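Local coordinates for imidazoleglycerol-phosphate dehydratase (Pyrococcus furiosus, PDB 5DNL), which catalyses the dehydration of imidazoleglycerol phosphate to imidazoleacetol phosphate, the sixth step of histidine biosynthesis, at residues A[23-26]-A[27-30]; A[55-58]-A[59-62]; A[120-123]-A[124-128]. All blocks are in the same frame, centred on the assembly; numbering follows the deposited sequence.

Contact 1. Residues A[23-26]-A[27-30]. With MN (manganese (II) ion), chain E.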
loop_
_atom_site.group_PDB
_atom_site.type_symbol
_atom_site.label_atom_id
_atom_site.label_comp_id
_atom_site.label_asym_id
_atom_site.label_seq_id
_atom_site.Cartn_x
_atom_site.Cartn_y
_atom_site.Cartn_z
ATOM N N ASN A 23 -24.480 11.150 -45.567
ATOM C CA ASN A 23 -23.342 10.350 -46.053
ATOM C C ASN A 23 -22.503 9.716 -44.932
ATOM O O ASN A 23 -21.356 9.355 -45.140
ATOM C CB ASN A 23 -22.475 11.146 -47.047
ATOM C CG ASN A 23 -23.272 11.612 -48.240
ATOM O OD1 ASN A 23 -23.795 10.790 -48.990
ATOM N ND2 ASN A 23 -23.412 12.928 -48.398
ATOM N N ASP A 24 -23.112 9.554 -43.750
ATOM C CA ASP A 24 -22.524 8.807 -42.643
ATOM C C ASP A 24 -23.689 7.962 -42.097
ATOM O O ASP A 24 -24.638 8.522 -41.534
ATOM C CB ASP A 24 -21.998 9.818 -41.622
ATOM C CG ASP A 24 -21.467 9.185 -40.349
ATOM O OD1 ASP A 24 -21.904 8.095 -39.967
ATOM O OD2 ASP A 24 -20.618 9.811 -39.715
ATOM N N LEU A 25 -23.641 6.639 -42.287
ATOM C CA LEU A 25 -24.784 5.805 -41.931
ATOM C C LEU A 25 -25.041 5.749 -40.429
ATOM O O LEU A 25 -26.188 5.579 -40.000
ATOM C CB LEU A 25 -24.646 4.380 -42.474
ATOM C CG LEU A 25 -24.590 4.255 -43.995
ATOM C CD1 LEU A 25 -24.508 2.786 -44.417
ATOM C CD2 LEU A 25 -25.778 4.926 -44.651
ATOM N N ILE A 26 -23.984 5.911 -39.634
ATOM C CA ILE A 26 -24.149 5.951 -38.184
ATOM C C ILE A 26 -24.909 7.214 -37.780
ATOM O O ILE A 26 -25.871 7.153 -36.992
ATOM C CB ILE A 26 -22.799 5.911 -37.426
ATOM C CG1 ILE A 26 -21.957 4.679 -37.824
ATOM C CG2 ILE A 26 -23.008 6.013 -35.924
ATOM C CD1 ILE A 26 -22.449 3.361 -37.306
ATOM N N LEU A 27 -24.468 8.365 -38.278
ATOM C CA LEU A 27 -25.138 9.612 -37.952
ATOM C C LEU A 27 -26.559 9.630 -38.476
ATOM O O LEU A 27 -27.458 10.149 -37.813
ATOM C CB LEU A 27 -24.353 10.822 -38.484
ATOM C CG LEU A 27 -24.878 12.176 -38.031
ATOM C CD1 LEU A 27 -24.927 12.313 -36.510
ATOM C CD2 LEU A 27 -23.983 13.255 -38.636
ATOM N N ASP A 28 -26.770 9.068 -39.667
ATOM C CA ASP A 28 -28.144 8.998 -40.198
ATOM C C ASP A 28 -29.060 8.261 -39.226
ATOM O O ASP A 28 -30.171 8.711 -38.979
ATOM C CB ASP A 28 -28.214 8.286 -41.561
ATOM C CG ASP A 28 -27.606 9.075 -42.704
ATOM O OD1 ASP A 28 -27.327 10.276 -42.563
ATOM O OD2 ASP A 28 -27.421 8.432 -43.772
ATOM N N HIS A 29 -28.577 7.156 -38.671
ATOM C CA HIS A 29 -29.335 6.363 -37.692
ATOM C C HIS A 29 -29.569 7.166 -36.410
ATOM O O HIS A 29 -30.667 7.200 -35.897
ATOM C CB HIS A 29 -28.618 5.040 -37.412
ATOM C CG HIS A 29 -29.327 4.143 -36.454
ATOM N ND1 HIS A 29 -30.688 3.916 -36.496
ATOM C CD2 HIS A 29 -28.848 3.358 -35.464
ATOM C CE1 HIS A 29 -31.020 3.073 -35.534
ATOM N NE2 HIS A 29 -29.918 2.695 -34.918
ATOM N N MET A 30 -28.532 7.822 -35.904
ATOM C CA MET A 30 -28.654 8.602 -34.678
ATOM C C MET A 30 -29.628 9.763 -34.845
ATOM O O MET A 30 -30.421 10.027 -33.953
ATOM C CB MET A 30 -27.288 9.128 -34.231
ATOM C CG MET A 30 -26.297 8.072 -33.755
ATOM S SD MET A 30 -26.893 6.937 -32.497
ATOM C CE MET A 30 -27.397 5.573 -33.529
HETATM MN MN MN E . -29.616 1.029 -33.492
HETATM O O HOH W 1 -26.385 9.102 -46.090
#
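An N-cap opens helix 25-38, the helix of the beta-alpha-beta unit formed with strands 20-21 and 42-48. Asp24 is the cap, and its OD1 accepts from Leu27 N at 3.1 Å in an almost straight bond (170°). The N-H comes from above the carboxylate plane. Asp24 OD1 also takes a weak bond from Ile26 N at 3.0 Å. CG of Asp24 lies anti to the backbone N (chi1 175°), which turns the carboxylate back over the first turn. OD2 faces the other way, into a salt bridge with Arg51 and a hydrogen bond to Trp55 NE1 on helix 51-69. Replacing Asp24 with an alanine would probably leave Leu27 N without its capping acceptor and Arg51 without this salt bridge. The backbone of the cap residue also takes part, since Asp28 N donates to Asp24 O at 2.9 Å. The Asp28 carboxylate reaches back to the loop. Its OD1 bonds Thr22 OG1, and Asp28 OD2 accepts from a water at 2.6 Å that in turn accepts from Asn23 N. One turn on, His29 N donates to Leu25 O at 3.2 Å. The imidazole leads away from the cap to a manganese site completed in part by His145 and Glu149 of the same chain and by His53 of a neighbouring subunit. There His29 NE2 binds the metal at 2.2 Å.

Contact 2. Residues A[55-58]-A[59-62]. With MN (manganese (II) ion), chain D; 5DL ([(2S)-2-hydroxy-3-(1H-1,2,4-triazol-1-yl)propyl]phosphonic acid), chain F.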
loop_
_atom_site.group_PDB
_atom_site.type_symbol
_atom_site.label_atom_id
_atom_site.label_comp_id
_atom_site.label_asym_id
_atom_site.label_seq_id
_atom_site.Cartn_x
_atom_site.Cartn_y
_atom_site.Cartn_z
ATOM N N TRP A 55 -20.225 15.853 -37.753
ATOM C CA TRP A 55 -20.979 15.688 -36.499
ATOM C C TRP A 55 -21.167 17.015 -35.755
ATOM O O TRP A 55 -22.249 17.328 -35.257
ATOM C CB TRP A 55 -20.347 14.605 -35.598
ATOM C CG TRP A 55 -20.635 13.194 -36.051
ATOM C CD1 TRP A 55 -20.309 12.634 -37.261
ATOM C CD2 TRP A 55 -21.334 12.174 -35.313
ATOM N NE1 TRP A 55 -20.748 11.337 -37.307
ATOM C CE2 TRP A 55 -21.378 11.029 -36.134
ATOM C CE3 TRP A 55 -21.906 12.113 -34.027
ATOM C CZ2 TRP A 55 -21.979 9.844 -35.722
ATOM C CZ3 TRP A 55 -22.494 10.934 -33.622
ATOM C CH2 TRP A 55 -22.531 9.821 -34.469
ATOM N N GLU A 56 -20.086 17.777 -35.645
ATOM C CA GLU A 56 -20.134 19.072 -34.977
ATOM C C GLU A 56 -21.056 20.020 -35.744
ATOM O O GLU A 56 -21.896 20.682 -35.131
ATOM C CB GLU A 56 -18.724 19.655 -34.905
ATOM C CG GLU A 56 -18.685 21.079 -34.399
ATOM C CD GLU A 56 -17.298 21.541 -34.026
ATOM O OE1 GLU A 56 -16.327 20.769 -34.208
ATOM O OE2 GLU A 56 -17.184 22.697 -33.580
ATOM N N ASP A 57 -20.890 20.106 -37.069
ATOM C CA ASP A 57 -21.639 21.095 -37.830
ATOM C C ASP A 57 -23.127 20.741 -37.967
ATOM O O ASP A 57 -23.975 21.628 -38.001
ATOM C CB ASP A 57 -20.972 21.303 -39.171
ATOM C CG ASP A 57 -19.574 21.921 -39.043
ATOM O OD1 ASP A 57 -19.070 22.181 -37.905
ATOM O OD2 ASP A 57 -18.962 22.147 -40.101
ATOM N N ILE A 58 -23.428 19.448 -37.984
ATOM C CA ILE A 58 -24.804 18.964 -37.839
ATOM C C ILE A 58 -25.376 19.425 -36.513
ATOM O O ILE A 58 -26.508 19.933 -36.437
ATOM C CB ILE A 58 -24.868 17.423 -37.999
ATOM C CG1 ILE A 58 -24.759 17.026 -39.480
ATOM C CG2 ILE A 58 -26.105 16.818 -37.337
ATOM C CD1 ILE A 58 -26.032 17.177 -40.294
ATOM N N GLY A 59 -24.613 19.261 -35.435
ATOM C CA GLY A 59 -25.088 19.720 -34.150
ATOM C C GLY A 59 -25.381 21.215 -34.156
ATOM O O GLY A 59 -26.428 21.642 -33.686
ATOM N N ILE A 60 -24.446 22.003 -34.684
ATOM C CA ILE A 60 -24.634 23.456 -34.751
ATOM C C ILE A 60 -25.881 23.800 -35.557
ATOM O O ILE A 60 -26.691 24.609 -35.094
ATOM C CB ILE A 60 -23.418 24.168 -35.353
ATOM C CG1 ILE A 60 -22.163 24.011 -34.461
ATOM C CG2 ILE A 60 -23.722 25.644 -35.586
ATOM C CD1 ILE A 60 -20.857 24.428 -35.120
ATOM N N THR A 61 -25.999 23.217 -36.744
ATOM C CA THR A 61 -27.082 23.598 -37.663
ATOM C C THR A 61 -28.435 23.128 -37.113
ATOM O O THR A 61 -29.418 23.870 -37.158
ATOM C CB THR A 61 -26.828 23.040 -39.072
ATOM O OG1 THR A 61 -25.513 23.380 -39.495
ATOM C CG2 THR A 61 -27.835 23.624 -40.089
ATOM N N LEU A 62 -28.485 21.918 -36.571
ATOM C CA LEU A 62 -29.684 21.413 -35.906
ATOM C C LEU A 62 -30.062 22.319 -34.730
ATOM O O LEU A 62 -31.229 22.653 -34.528
ATOM C CB LEU A 62 -29.481 19.972 -35.436
ATOM C CG LEU A 62 -30.587 19.318 -34.609
ATOM C CD1 LEU A 62 -31.909 19.277 -35.361
ATOM C CD2 LEU A 62 -30.173 17.919 -34.187
HETATM MN MN MN D . -14.579 20.293 -32.978
HETATM N N1 5DL F . -11.816 21.062 -36.377
HETATM C C3 5DL F . -12.840 22.359 -34.852
HETATM N N2 5DL F . -11.985 22.330 -35.881
HETATM C C8 5DL F . -10.902 25.162 -38.228
HETATM C C7 5DL F . -11.630 23.874 -37.836
HETATM C C6 5DL F . -11.311 23.519 -36.392
HETATM C C5 5DL F . -12.618 20.331 -35.596
HETATM O O10 5DL F . -12.750 26.696 -37.037
HETATM P P9 5DL F . -11.273 26.629 -37.226
HETATM O O11 5DL F . -10.695 27.807 -37.973
HETATM O O12 5DL F . -10.557 26.509 -35.889
HETATM O O13 5DL F . -11.247 22.782 -38.684
HETATM N N4 5DL F . -13.257 21.071 -34.661
HETATM O O HOH W 2 -14.778 22.437 -32.505
#
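Glu56 carries CG anti to its backbone N (chi1 172°) and stays extended beyond it, which sends the carboxylate clear of the helix to manganese. Ile60, one turn on, runs beside it in the same direction, and its CD1 lies 4.1 Å from Glu56 CG. Ile60 CD1 also lies 4.0 Å from Asp57 OD1. Thr61 has OG1 beside its backbone N (chi1 -51°), turned toward the preceding turn. Thr61 OG1 thereby adds a second bond to Asp57 O, at 2.8 Å, beside the helix bond from Thr61 N at 2.9 Å. The two donors arrive from opposite faces of the carbonyl plane. All of this lies within helix 51-69, whose residues His52 and Glu56 bind the same metal. Glu56 OE1 coordinates it at 2.2 Å, while OE2 accepts from a metal-bound water at 2.6 Å, and both oxygens are engaged at the site. The inhibitor's triazole atom N4 is a further ligand, 2.3 Å from the manganese. Glu121 of the same chain and His146 of a neighbouring subunit complete the shell. Away from the metal, Asp57 OD2 is held by Arg3 in a salt bridge and by Thr8 in a hydrogen bond. Ile58 and Leu62 face Phe122 of helix 116-130.

Contact 3. Residues A[120-123]-A[124-128]. With MN (manganese (II) ion), chain D.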
loop_
_atom_site.group_PDB
_atom_site.type_symbol
_atom_site.label_atom_id
_atom_site.label_comp_id
_atom_site.label_asym_id
_atom_site.label_seq_id
_atom_site.Cartn_x
_atom_site.Cartn_y
_atom_site.Cartn_z
ATOM N N LYS A 120 -19.467 13.803 -28.442
ATOM C CA LYS A 120 -19.212 15.047 -27.701
ATOM C C LYS A 120 -19.266 16.259 -28.623
ATOM O O LYS A 120 -19.800 17.309 -28.243
ATOM C CB LYS A 120 -17.872 15.024 -26.962
ATOM C CG LYS A 120 -17.871 14.157 -25.725
ATOM C CD LYS A 120 -16.527 14.243 -25.014
ATOM C CE LYS A 120 -16.540 13.526 -23.682
ATOM N NZ LYS A 120 -15.183 13.578 -23.070
ATOM N N GLU A 121 -18.716 16.134 -29.828
ATOM C CA GLU A 121 -18.699 17.281 -30.736
ATOM C C GLU A 121 -20.091 17.595 -31.294
ATOM O O GLU A 121 -20.451 18.775 -31.453
ATOM C CB GLU A 121 -17.634 17.113 -31.807
ATOM C CG GLU A 121 -16.252 17.277 -31.216
ATOM C CD GLU A 121 -16.060 18.653 -30.633
ATOM O OE1 GLU A 121 -15.931 19.641 -31.399
ATOM O OE2 GLU A 121 -16.120 18.761 -29.389
ATOM N N PHE A 122 -20.896 16.573 -31.542
ATOM C CA PHE A 122 -22.290 16.824 -31.899
ATOM C C PHE A 122 -23.020 17.570 -30.767
ATOM O O PHE A 122 -23.732 18.556 -31.008
ATOM C CB PHE A 122 -23.025 15.507 -32.215
ATOM C CG PHE A 122 -24.530 15.667 -32.275
ATOM C CD1 PHE A 122 -25.143 16.132 -33.426
ATOM C CD2 PHE A 122 -25.314 15.398 -31.171
ATOM C CE1 PHE A 122 -26.522 16.326 -33.472
ATOM C CE2 PHE A 122 -26.682 15.576 -31.214
ATOM C CZ PHE A 122 -27.284 16.043 -32.358
ATOM N N VAL A 123 -22.860 17.100 -29.530
ATOM C CA VAL A 123 -23.569 17.674 -28.383
ATOM C C VAL A 123 -23.112 19.103 -28.112
ATOM O O VAL A 123 -23.942 20.001 -27.866
ATOM C CB VAL A 123 -23.464 16.789 -27.121
ATOM C CG1 VAL A 123 -24.148 17.455 -25.947
ATOM C CG2 VAL A 123 -24.107 15.424 -27.376
ATOM N N TRP A 124 -21.798 19.352 -28.150
ATOM C CA TRP A 124 -21.307 20.716 -28.035
ATOM C C TRP A 124 -21.805 21.611 -29.153
ATOM O O TRP A 124 -22.138 22.773 -28.909
ATOM C CB TRP A 124 -19.772 20.780 -27.965
ATOM C CG TRP A 124 -19.229 20.838 -26.580
ATOM C CD1 TRP A 124 -18.530 19.856 -25.929
ATOM C CD2 TRP A 124 -19.327 21.934 -25.678
ATOM N NE1 TRP A 124 -18.172 20.300 -24.671
ATOM C CE2 TRP A 124 -18.642 21.569 -24.498
ATOM C CE3 TRP A 124 -19.907 23.195 -25.754
ATOM C CZ2 TRP A 124 -18.548 22.430 -23.393
ATOM C CZ3 TRP A 124 -19.792 24.045 -24.657
ATOM C CH2 TRP A 124 -19.118 23.656 -23.509
ATOM N N GLY A 125 -21.864 21.074 -30.369
ATOM C CA GLY A 125 -22.384 21.832 -31.505
ATOM C C GLY A 125 -23.841 22.211 -31.265
ATOM O O GLY A 125 -24.238 23.380 -31.454
ATOM N N LEU A 126 -24.627 21.227 -30.836
ATOM C CA LEU A 126 -26.020 21.447 -30.509
ATOM C C LEU A 126 -26.199 22.468 -29.384
ATOM O O LEU A 126 -27.032 23.386 -29.471
ATOM C CB LEU A 126 -26.654 20.100 -30.136
ATOM C CG LEU A 126 -28.121 20.063 -29.743
ATOM C CD1 LEU A 126 -28.959 20.522 -30.921
ATOM C CD2 LEU A 126 -28.556 18.677 -29.286
ATOM N N ALA A 127 -25.393 22.354 -28.333
ATOM C CA ALA A 127 -25.463 23.303 -27.239
ATOM C C ALA A 127 -25.162 24.720 -27.698
ATOM O O ALA A 127 -25.812 25.681 -27.235
ATOM C CB ALA A 127 -24.516 22.909 -26.111
ATOM N N ARG A 128 -24.158 24.863 -28.559
ATOM C CA ARG A 128 -23.788 26.174 -29.089
ATOM C C ARG A 128 -24.788 26.745 -30.095
ATOM O O ARG A 128 -25.043 27.950 -30.073
ATOM C CB ARG A 128 -22.373 26.131 -29.665
ATOM C CG ARG A 128 -21.293 25.967 -28.602
ATOM C CD ARG A 128 -19.955 25.690 -29.220
ATOM N NE ARG A 128 -18.922 25.579 -28.184
ATOM C CZ ARG A 128 -17.987 24.646 -28.135
ATOM N NH1 ARG A 128 -17.854 23.739 -29.099
ATOM N NH2 ARG A 128 -17.170 24.626 -27.090
HETATM MN MN MN D . -14.579 20.293 -32.978
HETATM O O HOH W 3 -16.056 21.434 -28.721
HETATM O O HOH W 2 -14.778 22.437 -32.505
#
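Phe122 and Leu126, one turn apart on helix 116-130, run side by side in the same direction. Phe122 CE2 lies 4.1 Å from Leu126 CD2, and both side chains pack on helix 51-69. Val123 and Ala127 pack on Ile134 of strand 133-140, within the beta-alpha-beta unit of strands 100-104 and 133-140. The main chain between them is regular, and Ala127 N donates to Val123 O at 2.8 Å. Trp124 and Arg128 project from another side of the helix, with the guanidinium over one face of the indole. Arg128 NH2 sits 3.4 Å above the plane of the Trp124 ring, offset toward its rim. The same NH2 also donates to Pro99 O of a neighbouring subunit. At the guanidinium edge, in its plane, a water accepts from Arg128 NH1 at 2.9 Å. This water hydrogen-bonds Glu121 OE2 at 2.8 Å, joining the two side chains through solvent. The Glu121 chain is bent at chi2 (-62°), and Glu121 OE1 binds manganese at 2.2 Å. Arg128 NH1 lies 5.1 Å from Glu121 OE1, and its positive charge would probably offset part of the negative charge of the Glu121 carboxylate.

Contacts 2 and 3 share one manganese site. Their centres are 7 Å apart, and Glu56 OE1 lies 3.1 Å from Glu121 OE1, two like charges brought together by the metal. Water 2, bound to that metal, belongs to both. Next to the site, the two helices pack closely, with Gly59 CA 3.7 Å from Phe122 CD1 and Ile60 CG1 3.7 Å from Gly125 CA. Contact 1 serves a different manganese through His29, close to another bound inhibitor. It joins contact 2 through Trp55, whose ring atom CZ2 is 3.8 Å from Leu27 CB. Contacts 1 and 3 do not touch; their nearest atoms are about 5 Å apart.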